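Local coordinates for nuclease NucT (Helicobacter pylori, PDB 6EHI), which is a nuclease of the PLD-like family, an alpha/beta protein built round a mixed beta sheet and assembled here from two copies of the chain, at residues D18-L23 with R44-A49; K35-S40 with Q153-S158; R48-V53 with I58-I63; A110-D113 with V117-G120. The protein carries 1 engineered substitution. All coordinates share one frame; numbering follows the deposited sequence.

Interaction 1 of 4, residues D18-L23 with R44-A49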
loop_
_atom_site.group_PDB
_atom_site.type_symbol
_atom_site.label_atom_id
_atom_site.label_comp_id
_atom_site.label_asym_id
_atom_site.label_seq_id
_atom_site.Cartn_x
_atom_site.Cartn_y
_atom_site.Cartn_z
ATOM N N ASP A 18 -2.685 17.175 2.399
ATOM C CA ASP A 18 -4.089 16.750 2.573
ATOM C C ASP A 18 -4.165 15.300 3.060
ATOM O O ASP A 18 -5.083 14.979 3.835
ATOM C CB ASP A 18 -4.918 16.857 1.287
ATOM C CG ASP A 18 -5.198 18.269 0.863
ATOM O OD1 ASP A 18 -4.922 19.209 1.685
ATOM O OD2 ASP A 18 -5.681 18.399 -0.309
ATOM N N ALA A 19 -3.273 14.445 2.523
ATOM C CA ALA A 19 -3.181 13.031 2.968
ATOM C C ALA A 19 -2.849 12.903 4.452
ATOM O O ALA A 19 -3.571 12.202 5.218
ATOM C CB ALA A 19 -2.203 12.273 2.124
ATOM N N LEU A 20 -1.786 13.587 4.869
ATOM C CA LEU A 20 -1.373 13.535 6.266
ATOM C C LEU A 20 -2.488 14.046 7.124
ATOM O O LEU A 20 -2.904 13.339 8.101
ATOM C CB LEU A 20 -0.060 14.257 6.500
ATOM C CG LEU A 20 0.533 14.208 7.874
ATOM C CD1 LEU A 20 0.731 12.767 8.308
ATOM C CD2 LEU A 20 1.835 14.996 7.929
ATOM N N ASN A 21 -3.019 15.210 6.758
ATOM C CA ASN A 21 -4.029 15.863 7.568
ATOM C C ASN A 21 -5.273 14.967 7.663
ATOM O O ASN A 21 -5.889 14.921 8.722
ATOM C CB ASN A 21 -4.403 17.301 6.998
ATOM C CG ASN A 21 -3.292 18.363 7.149
ATOM O OD1 ASN A 21 -2.367 18.249 7.929
ATOM N ND2 ASN A 21 -3.409 19.431 6.363
ATOM N N SER A 22 -5.660 14.236 6.604
ATOM C CA SER A 22 -6.807 13.334 6.641
ATOM C C SER A 22 -6.588 12.235 7.687
ATOM O O SER A 22 -7.495 11.838 8.424
ATOM C CB SER A 22 -7.057 12.666 5.287
ATOM O OG SER A 22 -8.212 11.817 5.252
ATOM N N LEU A 23 -5.419 11.637 7.623
ATOM C CA LEU A 23 -5.071 10.501 8.474
ATOM C C LEU A 23 -5.022 10.994 9.931
ATOM O O LEU A 23 -5.537 10.360 10.818
ATOM C CB LEU A 23 -3.677 9.954 8.087
ATOM C CG LEU A 23 -3.161 8.789 8.947
ATOM C CD1 LEU A 23 -4.187 7.680 8.891
ATOM C CD2 LEU A 23 -1.808 8.314 8.462
ATOM N N ARG A 44 6.730 11.085 13.992
ATOM C CA ARG A 44 6.397 11.535 15.352
ATOM C C ARG A 44 5.105 12.333 15.529
ATOM O O ARG A 44 4.504 12.315 16.614
ATOM C CB ARG A 44 7.608 12.299 15.966
ATOM C CG ARG A 44 8.732 11.323 16.336
ATOM C CD ARG A 44 10.014 11.961 16.881
ATOM N NE ARG A 44 9.917 12.366 18.299
ATOM C CZ ARG A 44 9.870 13.629 18.792
ATOM N NH1 ARG A 44 9.860 14.749 18.025
ATOM N NH2 ARG A 44 9.793 13.782 20.119
ATOM N N ASP A 45 4.700 13.069 14.511
ATOM C CA ASP A 45 3.442 13.787 14.609
ATOM C C ASP A 45 2.269 12.834 14.601
ATOM O O ASP A 45 1.311 13.052 15.352
ATOM C CB ASP A 45 3.249 14.888 13.552
ATOM C CG ASP A 45 4.325 16.030 13.644
ATOM O OD1 ASP A 45 4.889 16.267 14.733
ATOM O OD2 ASP A 45 4.586 16.647 12.610
ATOM N N ILE A 46 2.344 11.744 13.826
ATOM C CA ILE A 46 1.236 10.791 13.863
ATOM C C ILE A 46 1.201 10.079 15.243
ATOM O O ILE A 46 0.121 9.766 15.708
ATOM C CB ILE A 46 1.372 9.724 12.741
ATOM C CG1 ILE A 46 1.327 10.389 11.351
ATOM C CG2 ILE A 46 0.202 8.760 12.785
ATOM C CD1 ILE A 46 1.693 9.540 10.172
ATOM N N ALA A 47 2.349 9.748 15.787
ATOM C CA ALA A 47 2.415 9.143 17.117
ATOM C C ALA A 47 1.785 10.096 18.162
ATOM O O ALA A 47 1.075 9.663 19.055
ATOM C CB ALA A 47 3.820 8.772 17.518
ATOM N N ARG A 48 2.090 11.378 18.054
ATOM C CA ARG A 48 1.516 12.345 19.035
ATOM C C ARG A 48 0.024 12.355 18.886
ATOM O O ARG A 48 -0.659 12.450 19.854
ATOM C CB ARG A 48 2.175 13.732 18.914
ATOM C CG ARG A 48 3.494 13.750 19.631
ATOM C CD ARG A 48 4.022 15.168 19.848
ATOM N NE ARG A 48 4.689 15.601 18.619
ATOM C CZ ARG A 48 5.953 15.299 18.315
ATOM N NH1 ARG A 48 6.680 14.538 19.142
ATOM N NH2 ARG A 48 6.463 15.694 17.146
ATOM N N ALA A 49 -0.494 12.178 17.680
ATOM C CA ALA A 49 -1.923 12.157 17.435
ATOM C C ALA A 49 -2.577 10.948 18.077
ATOM O O ALA A 49 -3.674 11.053 18.689
ATOM C CB ALA A 49 -2.229 12.194 15.928
#
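Ile46, on the helix that begins at Arg44, points its CD1 methyl at two leucines of helix 16-28. Leu20 CD1 lies 3.8 Å from Ile46 CD1 and 3.9 Å from Ile46 CG1, the two side chains meeting at a slant. Leu23 crosses the isoleucine at about a right angle and touches it more loosely, with Leu23 CD2 4.1 Å from Ile46 CD1. The CB of Leu20 does not aim at the other helix; its CG stands anti to the backbone N (chi1 -176°), which swings the branched end across. Three branched aliphatic chains, long enough to span the gap, suit this place, since the nearest CA atoms, of Leu23 and Ile46, are still 8.3 Å apart. Phe129 of helix 126-130 touches all three residues, and Trp124 packs on Leu23 and Ile46, so these two are buried, while Leu20 stands nearer the margin. At the next position, Asp45, the character changes. Exposed and clear of the leucines, it accepts on OD1 a 2.9 Å salt-bridge hydrogen bond from Arg48 NH2, which comes nearly along the C-O direction, while OD1 sits 22° out of the guanidinium plane of Arg48. Charge suits this outer side. With an apolar side inward and a charged side outward, such amphipathic helices on one face of a central mixed sheet belong to the layered alpha/beta fold of the PLD-like domain.

Interaction 2 of 4, residues K35-S40 with Q153-S158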
loop_
_atom_site.group_PDB
_atom_site.type_symbol
_atom_site.label_atom_id
_atom_site.label_comp_id
_atom_site.label_asym_id
_atom_site.label_seq_id
_atom_site.Cartn_x
_atom_site.Cartn_y
_atom_site.Cartn_z
ATOM N N LYS A 35 -7.471 1.034 15.384
ATOM C CA LYS A 35 -6.824 -0.192 15.116
ATOM C C LYS A 35 -5.865 -0.012 13.968
ATOM O O LYS A 35 -6.256 0.411 12.870
ATOM C CB LYS A 35 -7.852 -1.279 14.803
ATOM C CG LYS A 35 -8.777 -1.666 16.025
ATOM C CD LYS A 35 -9.913 -2.612 15.627
ATOM C CE LYS A 35 -10.852 -2.853 16.780
ATOM N NZ LYS A 35 -10.190 -3.802 17.722
ATOM N N ILE A 36 -4.577 -0.333 14.198
ATOM C CA ILE A 36 -3.566 -0.001 13.180
ATOM C C ILE A 36 -2.698 -1.197 12.943
ATOM O O ILE A 36 -2.303 -1.906 13.895
ATOM C CB ILE A 36 -2.653 1.144 13.648
ATOM C CG1 ILE A 36 -3.449 2.424 13.804
ATOM C CG2 ILE A 36 -1.404 1.354 12.766
ATOM C CD1 ILE A 36 -2.900 3.488 14.789
ATOM N N ALA A 37 -2.423 -1.503 11.671
ATOM C CA ALA A 37 -1.342 -2.428 11.301
ATOM C C ALA A 37 -0.404 -1.693 10.399
ATOM O O ALA A 37 -0.880 -1.156 9.405
ATOM C CB ALA A 37 -1.920 -3.614 10.620
ATOM N N ILE A 38 0.866 -1.559 10.782
ATOM C CA ILE A 38 1.818 -0.736 10.048
ATOM C C ILE A 38 3.143 -1.378 9.948
ATOM O O ILE A 38 3.697 -1.798 10.939
ATOM C CB ILE A 38 1.883 0.650 10.712
ATOM C CG1 ILE A 38 2.690 1.667 9.885
ATOM C CG2 ILE A 38 2.246 0.580 12.190
ATOM C CD1 ILE A 38 2.074 1.978 8.547
ATOM N N TYR A 39 3.714 -1.387 8.725
ATOM C CA TYR A 39 5.035 -1.906 8.458
ATOM C C TYR A 39 6.101 -1.057 9.131
ATOM O O TYR A 39 6.848 -1.554 10.007
ATOM C CB TYR A 39 5.314 -2.009 6.907
ATOM C CG TYR A 39 6.708 -2.432 6.635
ATOM C CD1 TYR A 39 7.072 -3.787 6.741
ATOM C CD2 TYR A 39 7.717 -1.475 6.358
ATOM C CE1 TYR A 39 8.368 -4.183 6.546
ATOM C CE2 TYR A 39 9.023 -1.876 6.199
ATOM C CZ TYR A 39 9.324 -3.258 6.340
ATOM O OH TYR A 39 10.609 -3.747 6.126
ATOM N N SER A 40 6.203 0.244 8.741
ATOM C CA SER A 40 7.172 1.154 9.338
ATOM C C SER A 40 6.422 2.395 9.812
ATOM O O SER A 40 5.609 2.934 9.070
ATOM C CB SER A 40 8.270 1.547 8.323
ATOM O OG SER A 40 8.975 2.719 8.708
ATOM N N GLN A 153 -8.587 -8.640 13.944
ATOM C CA GLN A 153 -8.674 -9.525 15.139
ATOM C C GLN A 153 -7.921 -10.799 15.030
ATOM O O GLN A 153 -7.231 -11.179 15.989
ATOM C CB GLN A 153 -10.158 -9.814 15.440
ATOM C CG GLN A 153 -10.907 -8.571 15.907
ATOM C CD GLN A 153 -10.248 -7.793 17.042
ATOM O OE1 GLN A 153 -10.201 -8.261 18.161
ATOM N NE2 GLN A 153 -9.707 -6.627 16.746
ATOM N N LYS A 154 -7.937 -11.428 13.847
ATOM C CA LYS A 154 -7.136 -12.621 13.593
ATOM C C LYS A 154 -5.632 -12.301 13.632
ATOM O O LYS A 154 -4.853 -13.002 14.266
ATOM C CB LYS A 154 -7.461 -13.280 12.227
ATOM C CG LYS A 154 -8.812 -14.008 12.179
ATOM C CD LYS A 154 -8.982 -14.970 11.003
ATOM C CE LYS A 154 -7.788 -15.847 10.638
ATOM N NZ LYS A 154 -7.680 -17.185 11.277
ATOM N N MET A 155 -5.256 -11.170 12.989
ATOM C CA MET A 155 -3.882 -10.710 13.104
ATOM C C MET A 155 -3.454 -10.510 14.570
ATOM O O MET A 155 -2.273 -10.832 14.935
ATOM C CB MET A 155 -3.665 -9.430 12.320
ATOM C CG MET A 155 -3.793 -9.779 10.843
ATOM S SD MET A 155 -3.742 -8.276 9.812
ATOM C CE MET A 155 -2.051 -7.800 10.017
ATOM N N LEU A 156 -4.298 -9.892 15.340
ATOM C CA LEU A 156 -3.994 -9.543 16.727
ATOM C C LEU A 156 -3.708 -10.785 17.535
ATOM O O LEU A 156 -2.852 -10.795 18.436
ATOM C CB LEU A 156 -5.193 -8.805 17.334
ATOM C CG LEU A 156 -4.929 -7.688 18.325
ATOM C CD1 LEU A 156 -3.784 -6.742 18.033
ATOM C CD2 LEU A 156 -6.265 -6.914 18.472
ATOM N N GLU A 157 -4.378 -11.880 17.204
ATOM C CA GLU A 157 -4.102 -13.188 17.900
ATOM C C GLU A 157 -2.822 -13.865 17.544
ATOM O O GLU A 157 -2.416 -14.784 18.263
ATOM C CB GLU A 157 -5.217 -14.226 17.694
ATOM C CG GLU A 157 -6.466 -14.142 18.555
ATOM C CD GLU A 157 -7.671 -14.822 17.891
ATOM O OE1 GLU A 157 -7.527 -15.953 17.362
ATOM O OE2 GLU A 157 -8.768 -14.230 17.917
ATOM N N SER A 158 -2.192 -13.500 16.404
ATOM C CA SER A 158 -0.872 -13.977 16.059
ATOM C C SER A 158 0.300 -13.094 16.469
ATOM O O SER A 158 1.420 -13.541 16.370
ATOM C CB SER A 158 -0.828 -14.270 14.538
ATOM O OG SER A 158 -1.986 -15.029 14.129
#
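Ala37 and Met155 form the apolar half of this contact, Ala37 CB lying 4.2 Å from Met155 CE. Alanine's short methyl leaves room for the long thioether chain, and Met155 reaches over from its helix to lay its terminal methyl against the strand. The polar half lies two residues back along the strand. Lys35 runs out extended and bends only at its last torsion (chi4 -76°), bringing NZ to 3.0 Å from the atom modelled as Gln153 NE2, the two chains crossing at about a right angle. That amide is probably turned over in the model. Farther out, Tyr152 OH bonds to Ile36 O, tying the same helix to the strand backbone, while Ile63 and Leu91 pack on Met155, which also touches Tyr14 of the second subunit. Helix 142-158 thus covers the sheet face that carries Lys35 and Ala37. Apolar groups fill the buried part, and where burial lessens a long lysine can carry its charge outward: a hydrogen bond to Gln61 OE1 on the neighbouring strand holds the ammonium group, and the Gln153 amide, once turned back, may offer it a second acceptor.

Interaction 3 of 4, residues R48-V53 with I58-I63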
loop_
_atom_site.group_PDB
_atom_site.type_symbol
_atom_site.label_atom_id
_atom_site.label_comp_id
_atom_site.label_asym_id
_atom_site.label_seq_id
_atom_site.Cartn_x
_atom_site.Cartn_y
_atom_site.Cartn_z
ATOM N N ARG A 48 2.090 11.378 18.054
ATOM C CA ARG A 48 1.516 12.345 19.035
ATOM C C ARG A 48 0.024 12.355 18.886
ATOM O O ARG A 48 -0.659 12.450 19.854
ATOM C CB ARG A 48 2.175 13.732 18.914
ATOM C CG ARG A 48 3.494 13.750 19.631
ATOM C CD ARG A 48 4.022 15.168 19.848
ATOM N NE ARG A 48 4.689 15.601 18.619
ATOM C CZ ARG A 48 5.953 15.299 18.315
ATOM N NH1 ARG A 48 6.680 14.538 19.142
ATOM N NH2 ARG A 48 6.463 15.694 17.146
ATOM N N ALA A 49 -0.494 12.178 17.680
ATOM C CA ALA A 49 -1.923 12.157 17.435
ATOM C C ALA A 49 -2.577 10.948 18.077
ATOM O O ALA A 49 -3.674 11.053 18.689
ATOM C CB ALA A 49 -2.229 12.194 15.928
ATOM N N ILE A 50 -1.897 9.799 18.019
ATOM C CA ILE A 50 -2.301 8.607 18.765
ATOM C C ILE A 50 -2.332 8.825 20.284
ATOM O O ILE A 50 -3.375 8.563 20.916
ATOM C CB ILE A 50 -1.467 7.382 18.377
ATOM C CG1 ILE A 50 -1.737 6.964 16.940
ATOM C CG2 ILE A 50 -1.737 6.239 19.295
ATOM C CD1 ILE A 50 -0.658 6.033 16.378
ATOM N N LYS A 51 -1.239 9.360 20.835
ATOM C CA LYS A 51 -1.186 9.727 22.260
ATOM C C LYS A 51 -2.359 10.646 22.649
ATOM O O LYS A 51 -3.015 10.474 23.694
ATOM C CB LYS A 51 0.154 10.390 22.621
ATOM C CG LYS A 51 1.321 9.421 22.701
ATOM C CD LYS A 51 2.610 10.129 23.098
ATOM C CE LYS A 51 3.660 9.203 23.722
ATOM N NZ LYS A 51 4.416 9.863 24.860
ATOM N N SER A 52 -2.662 11.596 21.760
ATOM C CA SER A 52 -3.668 12.609 22.028
ATOM C C SER A 52 -5.041 11.938 22.160
ATOM O O SER A 52 -5.798 12.196 23.064
ATOM C CB SER A 52 -3.697 13.636 20.883
ATOM O OG SER A 52 -4.646 14.653 21.183
ATOM N N VAL A 53 -5.358 11.025 21.246
ATOM C CA VAL A 53 -6.614 10.385 21.326
ATOM C C VAL A 53 -6.692 9.298 22.433
ATOM O O VAL A 53 -7.698 9.220 23.147
ATOM C CB VAL A 53 -7.080 9.929 19.927
ATOM C CG1 VAL A 53 -6.346 8.680 19.511
ATOM C CG2 VAL A 53 -8.578 9.788 19.912
ATOM N N ILE A 58 -9.793 6.657 24.339
ATOM C CA ILE A 58 -9.974 5.748 23.195
ATOM C C ILE A 58 -8.973 4.620 23.251
ATOM O O ILE A 58 -7.788 4.834 23.556
ATOM C CB ILE A 58 -9.874 6.566 21.881
ATOM C CG1 ILE A 58 -11.169 7.372 21.534
ATOM C CG2 ILE A 58 -9.589 5.666 20.663
ATOM C CD1 ILE A 58 -11.409 8.593 22.342
ATOM N N LYS A 59 -9.405 3.421 22.906
ATOM C CA LYS A 59 -8.548 2.248 22.889
ATOM C C LYS A 59 -7.799 2.187 21.551
ATOM O O LYS A 59 -8.416 2.132 20.506
ATOM C CB LYS A 59 -9.366 1.009 23.067
ATOM C CG LYS A 59 -9.998 0.970 24.466
ATOM C CD LYS A 59 -10.825 -0.280 24.705
ATOM C CE LYS A 59 -10.084 -1.255 25.603
ATOM N NZ LYS A 59 -10.998 -2.418 25.826
ATOM N N VAL A 60 -6.474 2.090 21.625
ATOM C CA VAL A 60 -5.617 2.026 20.494
ATOM C C VAL A 60 -4.865 0.711 20.472
ATOM O O VAL A 60 -4.334 0.244 21.487
ATOM C CB VAL A 60 -4.633 3.179 20.545
ATOM C CG1 VAL A 60 -3.722 3.121 19.364
ATOM C CG2 VAL A 60 -5.381 4.481 20.600
ATOM N N GLN A 61 -4.826 0.078 19.317
ATOM C CA GLN A 61 -4.076 -1.166 19.120
ATOM C C GLN A 61 -3.200 -0.970 17.862
ATOM O O GLN A 61 -3.677 -0.415 16.883
ATOM C CB GLN A 61 -5.031 -2.289 18.868
ATOM C CG GLN A 61 -5.852 -2.590 20.115
ATOM C CD GLN A 61 -6.976 -3.576 19.875
ATOM O OE1 GLN A 61 -7.713 -3.459 18.884
ATOM N NE2 GLN A 61 -7.075 -4.603 20.748
ATOM N N ILE A 62 -1.936 -1.307 17.963
ATOM C CA ILE A 62 -0.986 -1.124 16.850
ATOM C C ILE A 62 -0.203 -2.380 16.656
ATOM O O ILE A 62 0.472 -2.785 17.587
ATOM C CB ILE A 62 -0.038 0.028 17.178
ATOM C CG1 ILE A 62 -0.828 1.230 17.706
ATOM C CG2 ILE A 62 0.770 0.422 15.922
ATOM C CD1 ILE A 62 0.039 2.415 18.031
ATOM N N ILE A 63 -0.351 -3.063 15.516
ATOM C CA ILE A 63 0.498 -4.205 15.085
ATOM C C ILE A 63 1.616 -3.654 14.202
ATOM O O ILE A 63 1.312 -3.041 13.160
ATOM C CB ILE A 63 -0.319 -5.263 14.301
ATOM C CG1 ILE A 63 -1.577 -5.664 15.094
ATOM C CG2 ILE A 63 0.594 -6.368 13.880
ATOM C CD1 ILE A 63 -2.564 -6.602 14.397
#
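Val53 and Ile58 meet round the one kind of flat group in this contact, the peptide, for every side chain that touches here is aliphatic. Ile58 comes over one face of the Val53 carbonyl group near its oxygen, with its CB 3.7 Å and its CD1 3.8 Å from Val53 O. On that same side Val53 CG2 packs 3.9 Å from Ile58 CG1, the two side chains crossing at about a right angle. Val53 CG1 is held between the backbone N and the carbonyl carbon, which leaves CG2 anti to that nitrogen and turned to Ile58. Helix 44-54 and strand 59-65 are the last two elements of a beta-alpha-beta unit that starts with strand 33-38; over these short segments the helix runs roughly against the strand, at 147°, with the axes 9.2 Å apart. Ile50 is the other helix residue that bridges this gap, and its two branches divide the work. Ile50 CG2 rests 3.7 Å from Val60 CG1, an oblique crossing, whereas Ile50 CD1 reaches Ile62 CD1 tip to tip at 4.0 Å. Beta-branched residues suit an extended backbone, which accommodates branching at CB; Val60 and Ile62 of the strand, and Ile58 just before it, point to the helix. Ile36 of strand 33-38 touches both Ile50 and Ile62, and Leu80 also packs on Ile62. On the helix's outer side, Lys51 makes a cation-pi contact with Tyr79.

Interaction 4 of 4, residues A110-D113 with V117-G120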
loop_
_atom_site.group_PDB
_atom_site.type_symbol
_atom_site.label_atom_id
_atom_site.label_comp_id
_atom_site.label_asym_id
_atom_site.label_seq_id
_atom_site.Cartn_x
_atom_site.Cartn_y
_atom_site.Cartn_z
ATOM N N ALA A 110 -5.260 1.789 8.891
ATOM C CA ALA A 110 -5.839 2.306 10.129
ATOM C C ALA A 110 -7.389 2.165 10.083
ATOM O O ALA A 110 -8.022 2.579 9.092
ATOM C CB ALA A 110 -5.485 3.701 10.374
ATOM N N ILE A 111 -7.950 1.490 11.076
ATOM C CA ILE A 111 -9.419 1.366 11.188
ATOM C C ILE A 111 -9.886 2.254 12.347
ATOM O O ILE A 111 -9.515 2.021 13.491
ATOM C CB ILE A 111 -9.828 -0.045 11.458
ATOM C CG1 ILE A 111 -9.168 -1.077 10.478
ATOM C CG2 ILE A 111 -11.354 -0.162 11.350
ATOM C CD1 ILE A 111 -9.280 -2.496 10.898
ATOM N N ILE A 112 -10.790 3.163 12.075
ATOM C CA ILE A 112 -11.202 4.141 13.055
ATOM C C ILE A 112 -12.662 3.832 13.439
ATOM O O ILE A 112 -13.543 3.865 12.566
ATOM C CB ILE A 112 -11.138 5.590 12.505
ATOM C CG1 ILE A 112 -9.773 5.953 11.903
ATOM C CG2 ILE A 112 -11.468 6.594 13.604
ATOM C CD1 ILE A 112 -8.584 5.598 12.770
ATOM N N ASP A 113 -12.911 3.588 14.731
ATOM C CA ASP A 113 -14.263 3.265 15.212
ATOM C C ASP A 113 -14.851 2.140 14.263
ATOM O O ASP A 113 -14.191 1.140 13.909
ATOM C CB ASP A 113 -15.107 4.532 15.257
ATOM C CG ASP A 113 -14.519 5.688 16.182
ATOM O OD1 ASP A 113 -13.656 5.436 17.088
ATOM O OD2 ASP A 113 -14.972 6.860 16.077
ATOM N N VAL A 117 -11.803 3.311 7.188
ATOM C CA VAL A 117 -10.538 2.598 6.999
ATOM C C VAL A 117 -9.656 3.369 6.030
ATOM O O VAL A 117 -10.110 3.952 5.046
ATOM C CB VAL A 117 -10.697 1.149 6.631
ATOM C CG1 VAL A 117 -11.476 0.997 5.352
ATOM C CG2 VAL A 117 -9.301 0.526 6.546
ATOM N N PHE A 118 -8.368 3.477 6.426
ATOM C CA PHE A 118 -7.278 4.070 5.631
ATOM C C PHE A 118 -6.376 2.993 5.210
ATOM O O PHE A 118 -5.954 2.114 5.989
ATOM C CB PHE A 118 -6.425 5.085 6.456
ATOM C CG PHE A 118 -7.187 6.299 6.914
ATOM C CD1 PHE A 118 -7.885 6.339 8.116
ATOM C CD2 PHE A 118 -7.112 7.481 6.182
ATOM C CE1 PHE A 118 -8.492 7.484 8.513
ATOM C CE2 PHE A 118 -7.779 8.642 6.571
ATOM C CZ PHE A 118 -8.471 8.635 7.727
ATOM N N LEU A 119 -6.174 2.892 3.913
ATOM C CA LEU A 119 -5.201 1.939 3.414
ATOM C C LEU A 119 -4.443 2.460 2.202
ATOM O O LEU A 119 -4.719 3.510 1.745
ATOM C CB LEU A 119 -5.863 0.561 3.126
ATOM C CG LEU A 119 -6.953 0.501 2.055
ATOM C CD1 LEU A 119 -6.402 0.491 0.629
ATOM C CD2 LEU A 119 -7.772 -0.723 2.200
ATOM N N GLY A 120 -3.456 1.741 1.679
ATOM C CA GLY A 120 -2.640 2.310 0.601
ATOM C C GLY A 120 -1.173 1.914 0.762
ATOM O O GLY A 120 -0.856 0.866 1.365
#
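Phe118 holds its CG anti to the carbonyl carbon (chi1 -64°) and sets its ring plane upright to the plane of CA, CB and CG (chi2 89°), which brings one ring edge to Ala110 and Ile112. These residues belong to a beta hairpin, strands 108-112 and 116-120, two adjoining inner strands of the mixed sheet. At the ring edge, in its plane, lies Ile112 CG1, 3.9 Å from Phe118 CE1. Ala110 CB is 4.2 Å from Phe118 CD1; alanine suits this spot because a small residue leaves room for the ring beside it, where Leu23 of helix 16-28 also packs on the ring. Ala110 and Phe118 are a hydrogen-bonded antiparallel pair. Phe118 N gives a nearly straight bond (169°) to Ala110 O at 2.8 Å, in the carbonyl plane, and Ala110 N returns one to Phe118 O at 3.0 Å. Ile111 and Val117 form the next, non-hydrogen-bonded pair, on the other face, with Ile111 CG1 4.2 Å from Val117 CG2. Bulky beta-branched chains fit there, under helix 142-158, whose Ala148 and Ile145 touch Ile111 and Val117 respectively. Close by, the carboxylate of Asp113 takes bonds from the backbone N atoms of Arg31, Glu32 and Ser33. Ala110 O has a further neighbour besides Phe118 N: the CA-H of Val117, with Val117 CA 3.3 Å away.

In the fold
Three of the contacts, interactions 2, 3 and 4, reach one mixed sheet, in which strands 116-120, 108-112, 33-38 and 59-65 lie side by side in that order. Interactions 1 and 3 share helix 44-54 and have centres 12 Å apart; interaction 2, on helix 142-158, is 19 Å from interaction 1, across the centre of the chain. Helices therefore clothe both faces of the sheet. Interaction 3 begins on the stretch where interaction 1 ends, and interaction 4 comes later; interaction 2 crosses interaction 1 along the chain and encloses 3 and 4, drawing a late helix back to an early strand. Interactions 1 and 4 also pack against each other where helix 16-28 meets the hairpin.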